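Local structure of AA9 family lytic polysaccharide monooxygenase D (Myceliophthora thermophila, 5UFV) at residues Tyr7-Lys12 with Asp26-Gln31; Trp73-Gly78 with Asn165-Pro170; Ile80-Tyr85 with Lys136-Lys141; Lys86-Gly89 with Ser93-Gly96; Glu156-His161 with Pro194-Gln199. The protein cleaves cellulose oxidatively, using a copper ion to attack glycosidic bonds of the polysaccharide with O2 or H2O2 and an external reductant. All coordinates share one frame; numbering follows the deposited sequence.

Contact 1 (Tyr7-Lys12 with Asp26-Gln31); sequences YNIAGK and DVIQWQ
The phenol of Y7 reaches across to the amide of Q29, and NE2 of Q29 donates to OH of Y7 over 3.0 Å. This bond is bent, 146° at the hydrogen, and the phenol oxygen lies somewhat off the amide plane. The two side chains cross at about a right angle, and CG of Q29 lies at the edge of the phenol, in its plane, 3.6 Å from OH of Y7. Q29 gets there on an extended chain, its CG anti to the backbone N (chi1 -161°). Its amide is fixed from several sides: NE2 has a stronger acceptor in the backbone O of V4, and OE1 accepts from Y17 N and W32 NE1. With a phenylalanine in place of Y7, NE2 of Q29 would probably lose one of its two acceptors, and that end of the amide would be less firmly held. The tight, apolar half centres on CD1 of I28, which lies 3.9 Å from CD1 of Y7 and meets CD1 of I9 tip to tip at 3.8 Å. Y7, I9, I28 and Q29 are all buried. Beyond I9 the chain bends away in a type I' turn, closed by K12 N to I9 O at 3.1 Å, and G11 and K12 face solvent, as does D26 at the other margin. Strand 4-9 belongs to the four-stranded sheet of the beta sandwich, flanked there by strands 12-15 and 65-70, while Y7 and I28 both rest on A173 of strand 167-177, in the facing sheet.

Contact 2 (Trp73-Gly78 with Asn165-Pro170); sequences WTHSQG and NPQFYP. With CU (copper (II) ion), chain G.
W73 presents the edge of its indole to one face of Y169, a T-shaped pair with planes at 89° and ring centroids 5.0 Å apart, packed beside the histidine brace that holds the catalytic copper. With CG anti to the backbone N (chi1 -180°), the indole extends across to the tyrosine. The closest approach is CH2 of W73 to CD1 of Y169, 3.5 Å, toward the rim of the phenol. Y169 is thereby backed by the indole while its OH points to the metal, which it meets at 2.7 Å; this long bond is the axial tyrosine ligand familiar from AA9 enzymes. H75 supplies NE2 to the copper at 2.0 Å, and the methylated histidine at position 1 completes the brace. The side chains of H75 and Y169 cross at about a right angle, and OH of Y169 stands near the imidazole plane, at its edge. Over the centre of one imidazole face lies OG1 of T74. Q167, which probably takes part in O2 binding as in related enzymes, accepts from the tyrosine: OH of Y169 to OE1 of Q167 is 2.6 Å, with the donor above the carbonyl plane rather than on a lone pair. This second-shell bond probably helps to position the axial ligand. On the loop side, NE1 of W73 donates over 2.8 Å to a lone pair of the backbone O of H75, in the carbonyl plane.

Contact 3 (Ile80-Tyr85 with Lys136-Lys141); sequences ILVWMY and KSWSSK
I80 opens the strand with its CD1 laid over one face of the W138 indole, a CH-pi contact in which the methyl carbon stands 3.7 Å from the centroid of the six-membered ring and only 13° off its normal. The extended I80 side chain, with CD1 anti to CA (chi2 176°), reaches far enough to bring the methyl onto the ring. L81 turns to the other face of the strand. V82 comes back to this side, and its CG2 is shared: it packs 3.7 Å from OG of S140 and more loosely, 4.4 Å, from CD1 of W138. Past V82 the two strands part, their axes running at 43° to each other and 9.4 Å apart at closest approach. That spacing and the absence of hydrogen bonds between the segments mark a face-to-face contact of the two sheets of the immunoglobulin-like sandwich, strand 80-86 in one and the edge strand 136-141 in the other. The polar ends of W138 and S140 both turn to D105 on strand 101-107: NE1 of W138 and OG of S140 each hydrogen-bond to its OD2. Replacing W138 by an alanine would probably open a gap above CD1 of I80 and leave D105 with one partner fewer. The chemistry is thus divided, with one methyl over the indole face, another beside the serine hydroxyl, and one carboxylate oxygen taking up the polar groups alongside; two such bonds would probably favour an ionised D105.

Contact 4 (Lys86-Gly89 with Ser93-Gly96); sequences KCPG and SCDG
C87 and C94 are joined by a disulfide, SG to SG 2.1 Å, with the C-S-S-C torsion at -88°, close to the relaxed value and of left-handed sign. The two sulfurs arrive differently: SG of C87 lies beside its backbone N (chi1 -69°), whereas SG of C94 is anti to its own (chi1 -163°). The link draws the two CA atoms to 5.6 Å. Each sulfur sits 3.1 Å from the CB of its partner, as the covalent bond demands, and the ring of P88 adds a loose touch at the rim, its CD 4.4 Å from SG of C94. Around this first shell, L152 of strand 149-159 packs on both cysteines, and CE1 of Y85 comes within 3.8 Å of SG of C94, so the bridge itself is buried although P88 and S93 beside it are exposed. The next layer fixes the backbone on either part of the loop. On the first part, C87 pairs with the backbone of N150, whose ND2 also bonds to O of G89. On the second, D95 O receives R47 NH1 and G96 O receives W101 NE1. The bridge therefore closes a short ring of residues inside the connection from strand 80-86 to strand 101-107, at the periphery of the sandwich. No hydrogen bond joins the two segments, so their direct connection rests on covalent sulfur chemistry and slight apolar contact, fitting for a secreted protein, which matures in an oxidising environment.

Contact 5 (Glu156-His161 with Pro194-Gln199); sequences ELIALH and PGYCQQ
Strand 149-159 of the mixed sheet meets the loop after strand 190-191 through E156 and Y196, whose side chains come from opposite directions. OH of Y196 donates to OE2 of E156. The modelled separation of 2.4 Å is very short, and its exact value is doubtful. OE2 lies at the edge of the phenol, in the ring plane, while the carboxylate itself is turned 77° from that plane. An extended glutamate chain, with CG anti to the backbone N (chi1 174°), carries the carboxylate out to the hydroxyl. The other oxygen has its own partners: OE1 of E156 forms a salt bridge with NH1 of R154 and accepts from NE1 of W83, so both carboxylate oxygens are engaged and the acid is probably held as an anion. In the sandwich fold, E156 and I158 point outward from the mixed sheet, opposite to L157, and the 194-199 loop lies over that outer face. I158 adds a van der Waals contact, its CD1 3.8 Å from the hydroxyl oxygen OH of Y196. The phenol is braced from its own loop, where SG of C197 stands 3.7 Å above one face, offset toward the rim, and it also meets the ring of W83 with planes about 55° apart. F168 of strand 167-177 packs against E156, I158 and Y196 alike. Segment 156-161 ends at H161, a probable O2-binding residue by analogy with relatives.

Contact 3 joins the two sheets of the sandwich and contact 1 joins strand 4-9 to a loop; both combine apolar packing with buried polar groups, hydrogen-bonded across contact 1 but to D105 outside contact 3. Contact 5 instead covers the outer face of the mixed sheet and relies on a carboxylate. Contacts 2, 3 and 5 share that sheet: Q167 and Y169 pair by backbone with A159 and L157, and E156 with L81, so the copper site is continuous with the core. W83 of contact 3 also touches Y196 of contact 5. Contact 4, the most peripheral, is covalent, yet Y85 of contact 3 and W30 of contact 1 pack on its loop. Contact 2 alone binds metal, and it is partly open.

Contact 1 (Tyr7-Lys12 with Asp26-Gln31)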
# COMPACT_ATOMS: atom_id res chain seq x y z
N TYR A 7 -4.27 -9.36 -8.68
CA TYR A 7 -5.06 -8.13 -8.76
C TYR A 7 -6.30 -8.30 -9.65
O TYR A 7 -6.33 -9.14 -10.56
CB TYR A 7 -4.23 -6.96 -9.34
CG TYR A 7 -2.94 -6.59 -8.62
CD1 TYR A 7 -1.75 -7.21 -8.93
CD2 TYR A 7 -2.92 -5.58 -7.67
CE1 TYR A 7 -0.57 -6.86 -8.29
CE2 TYR A 7 -1.76 -5.24 -7.02
CZ TYR A 7 -0.58 -5.88 -7.34
OH TYR A 7 0.59 -5.53 -6.69
N ASN A 8 -7.31 -7.48 -9.38
CA ASN A 8 -8.39 -7.24 -10.32
C ASN A 8 -8.48 -5.75 -10.63
O ASN A 8 -8.77 -4.94 -9.77
CB ASN A 8 -9.74 -7.77 -9.81
CG ASN A 8 -10.81 -7.73 -10.89
OD1 ASN A 8 -11.24 -6.66 -11.32
ND2 ASN A 8 -11.20 -8.88 -11.37
N ILE A 9 -8.23 -5.40 -11.88
CA ILE A 9 -8.18 -4.01 -12.28
C ILE A 9 -9.08 -3.77 -13.47
O ILE A 9 -8.89 -4.31 -14.56
CB ILE A 9 -6.74 -3.59 -12.63
CG1 ILE A 9 -5.89 -3.62 -11.35
CG2 ILE A 9 -6.73 -2.20 -13.24
CD1 ILE A 9 -4.42 -3.78 -11.58
N ALA A 10 -10.08 -2.92 -13.23
CA ALA A 10 -11.10 -2.55 -14.21
C ALA A 10 -11.80 -3.80 -14.65
O ALA A 10 -12.00 -3.99 -15.84
CB ALA A 10 -10.48 -1.82 -15.38
N GLY A 11 -12.12 -4.67 -13.69
CA GLY A 11 -12.77 -5.94 -13.98
C GLY A 11 -11.93 -7.08 -14.58
O GLY A 11 -12.48 -8.13 -14.87
N LYS A 12 -10.62 -6.92 -14.78
CA LYS A 12 -9.78 -8.01 -15.33
C LYS A 12 -8.80 -8.54 -14.30
O LYS A 12 -8.36 -7.82 -13.39
CB LYS A 12 -8.99 -7.55 -16.56
CG LYS A 12 -9.75 -6.54 -17.40
CD LYS A 12 -9.22 -6.36 -18.82
CE LYS A 12 -10.22 -5.55 -19.63
NZ LYS A 12 -10.14 -5.86 -21.09
N ASP A 26 5.52 -13.25 -17.72
CA ASP A 26 5.24 -11.81 -17.70
C ASP A 26 4.09 -11.44 -16.75
O ASP A 26 3.02 -12.04 -16.82
CB ASP A 26 4.91 -11.31 -19.11
CG ASP A 26 6.13 -11.29 -20.05
OD1 ASP A 26 7.28 -11.31 -19.58
OD2 ASP A 26 5.92 -11.24 -21.30
N VAL A 27 4.31 -10.47 -15.87
CA VAL A 27 3.26 -9.96 -14.98
C VAL A 27 3.25 -8.43 -14.86
O VAL A 27 4.10 -7.76 -15.41
CB VAL A 27 3.33 -10.63 -13.57
CG1 VAL A 27 3.03 -12.15 -13.65
CG2 VAL A 27 4.69 -10.39 -12.91
N ILE A 28 2.26 -7.87 -14.17
CA ILE A 28 2.20 -6.40 -13.96
C ILE A 28 2.93 -5.97 -12.67
O ILE A 28 3.26 -4.80 -12.49
CB ILE A 28 0.75 -5.88 -13.95
CG1 ILE A 28 -0.03 -6.44 -12.75
CG2 ILE A 28 0.02 -6.24 -15.24
CD1 ILE A 28 -1.28 -5.65 -12.43
N GLN A 29 3.19 -6.95 -11.80
CA GLN A 29 3.73 -6.72 -10.47
C GLN A 29 5.27 -6.78 -10.43
O GLN A 29 5.89 -7.67 -11.03
CB GLN A 29 3.17 -7.78 -9.50
CG GLN A 29 3.28 -7.42 -8.03
CD GLN A 29 2.77 -8.51 -7.10
OE1 GLN A 29 3.08 -9.69 -7.28
NE2 GLN A 29 1.98 -8.13 -6.11
N TRP A 30 5.87 -5.85 -9.68
CA TRP A 30 7.30 -5.83 -9.43
C TRP A 30 7.65 -6.96 -8.48
O TRP A 30 6.82 -7.41 -7.72
CB TRP A 30 7.70 -4.49 -8.82
CG TRP A 30 7.75 -3.37 -9.80
CD1 TRP A 30 7.00 -3.23 -10.93
CD2 TRP A 30 8.57 -2.21 -9.73
NE1 TRP A 30 7.32 -2.06 -11.59
CE2 TRP A 30 8.28 -1.41 -10.86
CE3 TRP A 30 9.53 -1.77 -8.82
CZ2 TRP A 30 8.92 -0.23 -11.10
CZ3 TRP A 30 10.15 -0.58 -9.07
CH2 TRP A 30 9.86 0.17 -10.20
N GLN A 31 8.88 -7.44 -8.55
CA GLN A 31 9.26 -8.66 -7.86
C GLN A 31 9.22 -8.41 -6.37
O GLN A 31 9.38 -7.30 -5.91
CB GLN A 31 10.68 -9.12 -8.24
CG GLN A 31 10.97 -9.28 -9.73
CD GLN A 31 11.40 -7.97 -10.40
OE1 GLN A 31 11.10 -6.87 -9.90
NE2 GLN A 31 12.08 -8.07 -11.53

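Contact 2 (Trp73-Gly78 with Asn165-Pro170)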
# COMPACT_ATOMS: atom_id res chain seq x y z
N TRP A 73 -2.54 -13.58 5.04
CA TRP A 73 -2.27 -12.42 5.86
C TRP A 73 -2.63 -12.71 7.31
O TRP A 73 -3.73 -13.12 7.60
CB TRP A 73 -3.09 -11.22 5.41
CG TRP A 73 -2.77 -10.07 6.27
CD1 TRP A 73 -3.58 -9.46 7.18
CD2 TRP A 73 -1.50 -9.46 6.39
NE1 TRP A 73 -2.89 -8.46 7.83
CE2 TRP A 73 -1.61 -8.44 7.36
CE3 TRP A 73 -0.27 -9.65 5.75
CZ2 TRP A 73 -0.56 -7.62 7.69
CZ3 TRP A 73 0.77 -8.83 6.07
CH2 TRP A 73 0.63 -7.82 7.04
N THR A 74 -1.72 -12.42 8.21
CA THR A 74 -1.87 -12.91 9.56
C THR A 74 -2.15 -11.85 10.64
O THR A 74 -2.57 -12.22 11.71
CB THR A 74 -0.67 -13.79 9.97
OG1 THR A 74 0.53 -13.01 10.06
CG2 THR A 74 -0.47 -14.89 8.96
N HIS A 75 -1.96 -10.56 10.37
CA HIS A 75 -2.00 -9.56 11.47
C HIS A 75 -3.25 -8.69 11.49
O HIS A 75 -3.70 -8.21 10.47
CB HIS A 75 -0.75 -8.67 11.43
CG HIS A 75 0.53 -9.43 11.43
ND1 HIS A 75 0.88 -10.27 12.46
CD2 HIS A 75 1.52 -9.53 10.51
CE1 HIS A 75 2.03 -10.86 12.18
NE2 HIS A 75 2.44 -10.41 11.00
N SER A 76 -3.77 -8.46 12.68
CA SER A 76 -5.03 -7.76 12.87
C SER A 76 -4.90 -6.34 13.36
O SER A 76 -5.90 -5.68 13.53
CB SER A 76 -5.90 -8.56 13.84
OG SER A 76 -6.28 -9.76 13.19
N GLN A 77 -3.69 -5.85 13.57
CA GLN A 77 -3.47 -4.46 13.92
C GLN A 77 -2.53 -3.73 12.97
O GLN A 77 -1.41 -4.14 12.75
CB GLN A 77 -2.87 -4.36 15.31
CG GLN A 77 -3.75 -4.91 16.41
CD GLN A 77 -3.52 -6.39 16.66
OE1 GLN A 77 -2.43 -6.91 16.49
NE2 GLN A 77 -4.57 -7.08 17.08
N GLY A 78 -3.02 -2.64 12.41
CA GLY A 78 -2.21 -1.67 11.74
C GLY A 78 -2.93 -1.14 10.51
O GLY A 78 -3.96 -1.68 10.09
N ASN A 165 7.96 -2.16 17.27
CA ASN A 165 8.58 -2.93 16.20
C ASN A 165 7.69 -3.04 14.98
O ASN A 165 7.17 -4.10 14.67
CB ASN A 165 9.05 -4.31 16.70
CG ASN A 165 10.29 -4.22 17.61
OD1 ASN A 165 10.19 -3.93 18.82
ND2 ASN A 165 11.45 -4.47 17.04
N PRO A 166 7.52 -1.92 14.27
CA PRO A 166 6.71 -1.90 13.06
C PRO A 166 7.25 -2.85 11.97
O PRO A 166 8.44 -3.11 11.92
CB PRO A 166 6.84 -0.46 12.58
CG PRO A 166 8.22 -0.08 13.05
CD PRO A 166 8.31 -0.69 14.41
N GLN A 167 6.34 -3.34 11.14
CA GLN A 167 6.62 -4.33 10.14
C GLN A 167 5.86 -3.90 8.91
O GLN A 167 4.65 -3.96 8.91
CB GLN A 167 6.08 -5.67 10.55
CG GLN A 167 6.77 -6.35 11.71
CD GLN A 167 6.19 -7.74 11.96
OE1 GLN A 167 5.23 -8.13 11.32
NE2 GLN A 167 6.78 -8.47 12.87
N PHE A 168 6.58 -3.50 7.87
CA PHE A 168 6.01 -3.05 6.62
C PHE A 168 6.02 -4.16 5.58
O PHE A 168 6.98 -4.89 5.46
CB PHE A 168 6.85 -1.91 6.07
CG PHE A 168 6.99 -0.73 7.01
CD1 PHE A 168 7.98 -0.71 7.98
CD2 PHE A 168 6.19 0.40 6.85
CE1 PHE A 168 8.13 0.40 8.80
CE2 PHE A 168 6.35 1.51 7.68
CZ PHE A 168 7.31 1.51 8.65
N TYR A 169 4.93 -4.28 4.82
CA TYR A 169 4.78 -5.31 3.79
C TYR A 169 4.24 -4.62 2.55
O TYR A 169 3.04 -4.39 2.48
CB TYR A 169 3.78 -6.38 4.24
CG TYR A 169 4.14 -7.08 5.53
CD1 TYR A 169 3.85 -6.52 6.77
CD2 TYR A 169 4.73 -8.32 5.50
CE1 TYR A 169 4.15 -7.19 7.93
CE2 TYR A 169 5.06 -9.00 6.65
CZ TYR A 169 4.76 -8.44 7.86
OH TYR A 169 5.11 -9.16 8.98
N PRO A 170 5.13 -4.27 1.59
CA PRO A 170 4.73 -3.53 0.39
C PRO A 170 4.95 -4.28 -0.91
O PRO A 170 5.84 -5.12 -0.99
CB PRO A 170 5.68 -2.34 0.42
CG PRO A 170 6.96 -2.96 0.91
CD PRO A 170 6.58 -4.11 1.82
CU CU G . 3.83 -11.36 9.94

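Contact 3 (Ile80-Tyr85 with Lys136-Lys141)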
# COMPACT_ATOMS: atom_id res chain seq x y z
N ILE A 80 -3.67 0.23 6.46
CA ILE A 80 -3.57 -0.14 5.07
C ILE A 80 -3.30 1.16 4.34
O ILE A 80 -4.00 2.14 4.58
CB ILE A 80 -4.93 -0.67 4.56
CG1 ILE A 80 -5.34 -1.89 5.36
CG2 ILE A 80 -4.86 -0.98 3.09
CD1 ILE A 80 -6.70 -2.42 4.99
N LEU A 81 -2.31 1.17 3.46
CA LEU A 81 -2.09 2.30 2.59
C LEU A 81 -1.98 1.87 1.13
O LEU A 81 -1.34 0.86 0.82
CB LEU A 81 -0.82 3.02 2.98
CG LEU A 81 -0.88 3.79 4.31
CD1 LEU A 81 -0.66 2.88 5.50
CD2 LEU A 81 0.15 4.91 4.31
N VAL A 82 -2.60 2.64 0.23
CA VAL A 82 -2.47 2.41 -1.18
C VAL A 82 -2.05 3.69 -1.83
O VAL A 82 -2.70 4.71 -1.66
CB VAL A 82 -3.80 2.00 -1.79
CG1 VAL A 82 -3.58 1.60 -3.24
CG2 VAL A 82 -4.45 0.88 -0.97
N TRP A 83 -0.97 3.63 -2.60
CA TRP A 83 -0.37 4.80 -3.18
C TRP A 83 -0.22 4.62 -4.66
O TRP A 83 -0.23 3.53 -5.17
CB TRP A 83 1.05 4.99 -2.69
CG TRP A 83 1.31 4.98 -1.21
CD1 TRP A 83 1.23 3.91 -0.36
CD2 TRP A 83 1.80 6.07 -0.42
NE1 TRP A 83 1.59 4.28 0.92
CE2 TRP A 83 1.96 5.60 0.90
CE3 TRP A 83 2.12 7.40 -0.71
CZ2 TRP A 83 2.42 6.40 1.92
CZ3 TRP A 83 2.58 8.20 0.31
CH2 TRP A 83 2.74 7.70 1.61
N MET A 84 0.03 5.73 -5.33
CA MET A 84 0.31 5.75 -6.74
C MET A 84 1.46 6.70 -7.00
O MET A 84 1.84 7.50 -6.16
CB MET A 84 -0.93 6.18 -7.53
CG MET A 84 -1.97 5.09 -7.62
SD MET A 84 -3.40 5.44 -8.69
CE MET A 84 -2.76 5.06 -10.32
N TYR A 85 2.00 6.61 -8.20
CA TYR A 85 3.20 7.33 -8.55
C TYR A 85 3.21 7.47 -10.05
O TYR A 85 3.12 6.48 -10.77
CB TYR A 85 4.44 6.55 -8.07
CG TYR A 85 5.75 7.16 -8.44
CD1 TYR A 85 6.23 7.10 -9.75
CD2 TYR A 85 6.53 7.76 -7.49
CE1 TYR A 85 7.45 7.67 -10.10
CE2 TYR A 85 7.75 8.32 -7.82
CZ TYR A 85 8.21 8.28 -9.13
OH TYR A 85 9.43 8.84 -9.42
N LYS A 136 -8.24 -12.69 0.85
CA LYS A 136 -8.99 -11.48 1.11
C LYS A 136 -8.49 -10.36 0.24
O LYS A 136 -7.32 -10.33 -0.15
CB LYS A 136 -8.86 -11.09 2.58
CG LYS A 136 -9.43 -12.11 3.55
CD LYS A 136 -10.82 -12.52 3.14
CE LYS A 136 -11.60 -13.14 4.29
NZ LYS A 136 -10.82 -14.25 4.87
N SER A 137 -9.37 -9.42 -0.03
CA SER A 137 -9.10 -8.41 -1.02
C SER A 137 -9.39 -7.03 -0.50
O SER A 137 -10.18 -6.87 0.43
CB SER A 137 -9.98 -8.67 -2.25
OG SER A 137 -9.81 -9.99 -2.77
N TRP A 138 -8.74 -6.04 -1.11
CA TRP A 138 -9.00 -4.62 -0.80
C TRP A 138 -9.18 -3.86 -2.08
O TRP A 138 -8.37 -3.98 -2.98
CB TRP A 138 -7.86 -3.99 0.01
CG TRP A 138 -8.29 -2.66 0.60
CD1 TRP A 138 -8.11 -1.41 0.04
CD2 TRP A 138 -9.01 -2.45 1.82
NE1 TRP A 138 -8.67 -0.45 0.85
CE2 TRP A 138 -9.23 -1.06 1.94
CE3 TRP A 138 -9.52 -3.31 2.80
CZ2 TRP A 138 -9.91 -0.49 3.04
CZ3 TRP A 138 -10.21 -2.75 3.89
CH2 TRP A 138 -10.40 -1.34 4.00
N SER A 139 -10.25 -3.08 -2.15
CA SER A 139 -10.59 -2.32 -3.36
C SER A 139 -10.45 -0.79 -3.17
O SER A 139 -10.91 -0.22 -2.17
CB SER A 139 -12.02 -2.65 -3.76
OG SER A 139 -12.09 -3.91 -4.37
N SER A 140 -9.85 -0.14 -4.16
CA SER A 140 -9.65 1.29 -4.16
C SER A 140 -10.05 1.85 -5.54
O SER A 140 -9.74 1.24 -6.56
CB SER A 140 -8.19 1.62 -3.91
OG SER A 140 -7.75 1.17 -2.64
N LYS A 141 -10.73 2.99 -5.57
CA LYS A 141 -10.99 3.70 -6.81
C LYS A 141 -9.79 4.52 -7.21
O LYS A 141 -9.25 5.22 -6.39
CB LYS A 141 -12.18 4.63 -6.67
CG LYS A 141 -13.49 3.89 -6.78
CD LYS A 141 -14.69 4.80 -6.61
CE LYS A 141 -15.95 3.92 -6.62
NZ LYS A 141 -17.18 4.68 -6.31

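Contact 4 (Lys86-Gly89 with Ser93-Gly96)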
# COMPACT_ATOMS: atom_id res chain seq x y z
N LYS A 86 3.32 8.71 -10.50
CA LYS A 86 3.33 9.02 -11.91
C LYS A 86 4.72 8.83 -12.52
O LYS A 86 5.61 9.63 -12.27
CB LYS A 86 2.88 10.47 -12.11
CG LYS A 86 2.91 10.95 -13.55
CD LYS A 86 1.65 10.59 -14.29
CE LYS A 86 1.81 10.73 -15.80
NZ LYS A 86 1.99 12.14 -16.20
N CYS A 87 4.89 7.79 -13.32
CA CYS A 87 6.14 7.58 -14.02
C CYS A 87 6.38 8.73 -15.03
O CYS A 87 5.51 9.06 -15.81
CB CYS A 87 6.16 6.22 -14.75
SG CYS A 87 6.22 4.77 -13.65
N PRO A 88 7.59 9.32 -15.01
CA PRO A 88 7.92 10.39 -15.96
C PRO A 88 7.76 9.96 -17.40
O PRO A 88 7.31 10.76 -18.22
CB PRO A 88 9.41 10.68 -15.68
CG PRO A 88 9.71 10.08 -14.35
CD PRO A 88 8.72 8.98 -14.12
N GLY A 89 8.14 8.72 -17.72
CA GLY A 89 7.93 8.19 -19.07
C GLY A 89 7.61 6.72 -19.11
O GLY A 89 6.56 6.26 -18.64
N SER A 93 12.01 2.86 -17.14
CA SER A 93 13.00 3.80 -16.57
C SER A 93 12.47 4.43 -15.28
O SER A 93 13.09 5.32 -14.71
CB SER A 93 13.42 4.86 -17.60
OG SER A 93 12.30 5.41 -18.23
N CYS A 94 11.35 3.91 -14.80
CA CYS A 94 10.71 4.35 -13.57
C CYS A 94 11.28 3.49 -12.43
O CYS A 94 11.12 2.26 -12.45
CB CYS A 94 9.22 4.09 -13.73
SG CYS A 94 8.08 4.94 -12.62
N ASP A 95 11.97 4.12 -11.48
CA ASP A 95 12.41 3.46 -10.24
C ASP A 95 11.58 3.86 -8.98
O ASP A 95 11.78 3.32 -7.90
CB ASP A 95 13.90 3.75 -9.98
CG ASP A 95 14.25 5.25 -10.09
OD1 ASP A 95 13.36 6.10 -9.84
OD2 ASP A 95 15.41 5.58 -10.44
N GLY A 96 10.67 4.82 -9.14
CA GLY A 96 9.79 5.24 -8.06
C GLY A 96 10.45 6.21 -7.13
O GLY A 96 10.03 6.37 -5.96

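Contact 5 (Glu156-His161 with Pro194-Gln199)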
# COMPACT_ATOMS: atom_id res chain seq x y z
N GLU A 156 0.49 -1.31 0.81
CA GLU A 156 1.35 -1.38 1.96
C GLU A 156 0.47 -1.63 3.15
O GLU A 156 -0.50 -0.89 3.38
CB GLU A 156 2.12 -0.07 2.13
CG GLU A 156 2.97 0.06 3.39
CD GLU A 156 3.64 1.45 3.53
OE1 GLU A 156 3.08 2.46 3.03
OE2 GLU A 156 4.74 1.54 4.13
N LEU A 157 0.83 -2.68 3.89
CA LEU A 157 0.25 -3.00 5.17
C LEU A 157 1.35 -2.85 6.16
O LEU A 157 2.46 -3.32 5.93
CB LEU A 157 -0.20 -4.46 5.22
CG LEU A 157 -1.21 -4.91 4.17
CD1 LEU A 157 -1.67 -6.32 4.50
CD2 LEU A 157 -2.39 -3.95 4.07
N ILE A 158 1.04 -2.18 7.28
CA ILE A 158 1.99 -1.97 8.36
C ILE A 158 1.43 -2.67 9.59
O ILE A 158 0.46 -2.19 10.18
CB ILE A 158 2.18 -0.50 8.66
CG1 ILE A 158 2.53 0.26 7.39
CG2 ILE A 158 3.29 -0.33 9.67
CD1 ILE A 158 2.68 1.76 7.64
N ALA A 159 2.01 -3.80 9.95
CA ALA A 159 1.57 -4.52 11.13
C ALA A 159 2.20 -3.88 12.37
O ALA A 159 3.38 -3.52 12.38
CB ALA A 159 1.92 -6.00 11.04
N LEU A 160 1.39 -3.74 13.41
CA LEU A 160 1.80 -3.07 14.64
C LEU A 160 1.58 -3.92 15.90
O LEU A 160 1.53 -3.37 16.99
CB LEU A 160 1.04 -1.74 14.74
CG LEU A 160 1.24 -0.73 13.59
CD1 LEU A 160 0.35 0.49 13.74
CD2 LEU A 160 2.67 -0.26 13.52
N HIS A 161 1.43 -5.25 15.76
CA HIS A 161 1.21 -6.12 16.91
C HIS A 161 2.34 -6.01 17.92
O HIS A 161 2.07 -6.03 19.12
CB HIS A 161 1.02 -7.60 16.51
CG HIS A 161 0.69 -8.52 17.66
ND1 HIS A 161 1.62 -9.37 18.22
CD2 HIS A 161 -0.47 -8.75 18.32
CE1 HIS A 161 1.05 -10.08 19.19
NE2 HIS A 161 -0.22 -9.71 19.27
N PRO A 194 11.45 5.21 0.55
CA PRO A 194 11.31 5.65 1.94
C PRO A 194 11.40 7.16 2.09
O PRO A 194 11.92 7.82 1.20
CB PRO A 194 12.53 5.01 2.62
CG PRO A 194 13.52 4.80 1.52
CD PRO A 194 12.71 4.49 0.30
N GLY A 195 10.88 7.68 3.21
CA GLY A 195 10.88 9.12 3.43
C GLY A 195 9.62 9.69 4.06
O GLY A 195 9.68 10.64 4.84
N TYR A 196 8.47 9.12 3.73
CA TYR A 196 7.20 9.67 4.21
C TYR A 196 6.99 9.57 5.73
O TYR A 196 6.09 10.23 6.29
CB TYR A 196 6.02 9.02 3.47
CG TYR A 196 5.67 7.61 3.90
CD1 TYR A 196 4.75 7.39 4.91
CD2 TYR A 196 6.24 6.51 3.27
CE1 TYR A 196 4.41 6.11 5.30
CE2 TYR A 196 5.90 5.22 3.65
CZ TYR A 196 4.98 5.02 4.67
OH TYR A 196 4.63 3.74 5.07
N CYS A 197 7.77 8.72 6.38
CA CYS A 197 7.71 8.59 7.83
C CYS A 197 9.11 8.35 8.32
O CYS A 197 9.93 7.90 7.55
CB CYS A 197 6.80 7.44 8.24
SG CYS A 197 7.30 5.79 7.69
N GLN A 198 9.37 8.67 9.60
CA GLN A 198 10.62 8.32 10.28
C GLN A 198 10.38 7.17 11.24
O GLN A 198 9.29 7.04 11.77
CB GLN A 198 11.20 9.50 11.08
CG GLN A 198 11.32 10.79 10.30
CD GLN A 198 12.29 10.65 9.15
OE1 GLN A 198 13.48 10.39 9.37
NE2 GLN A 198 11.79 10.81 7.93
N GLN A 199 11.41 6.39 11.49
CA GLN A 199 11.31 5.24 12.36
C GLN A 199 10.73 5.60 13.73
O GLN A 199 9.96 4.82 14.29
CB GLN A 199 12.69 4.59 12.55
CG GLN A 199 12.67 3.21 13.21
CD GLN A 199 12.01 2.15 12.35
OE1 GLN A 199 11.77 2.35 11.16
NE2 GLN A 199 11.69 1.02 12.95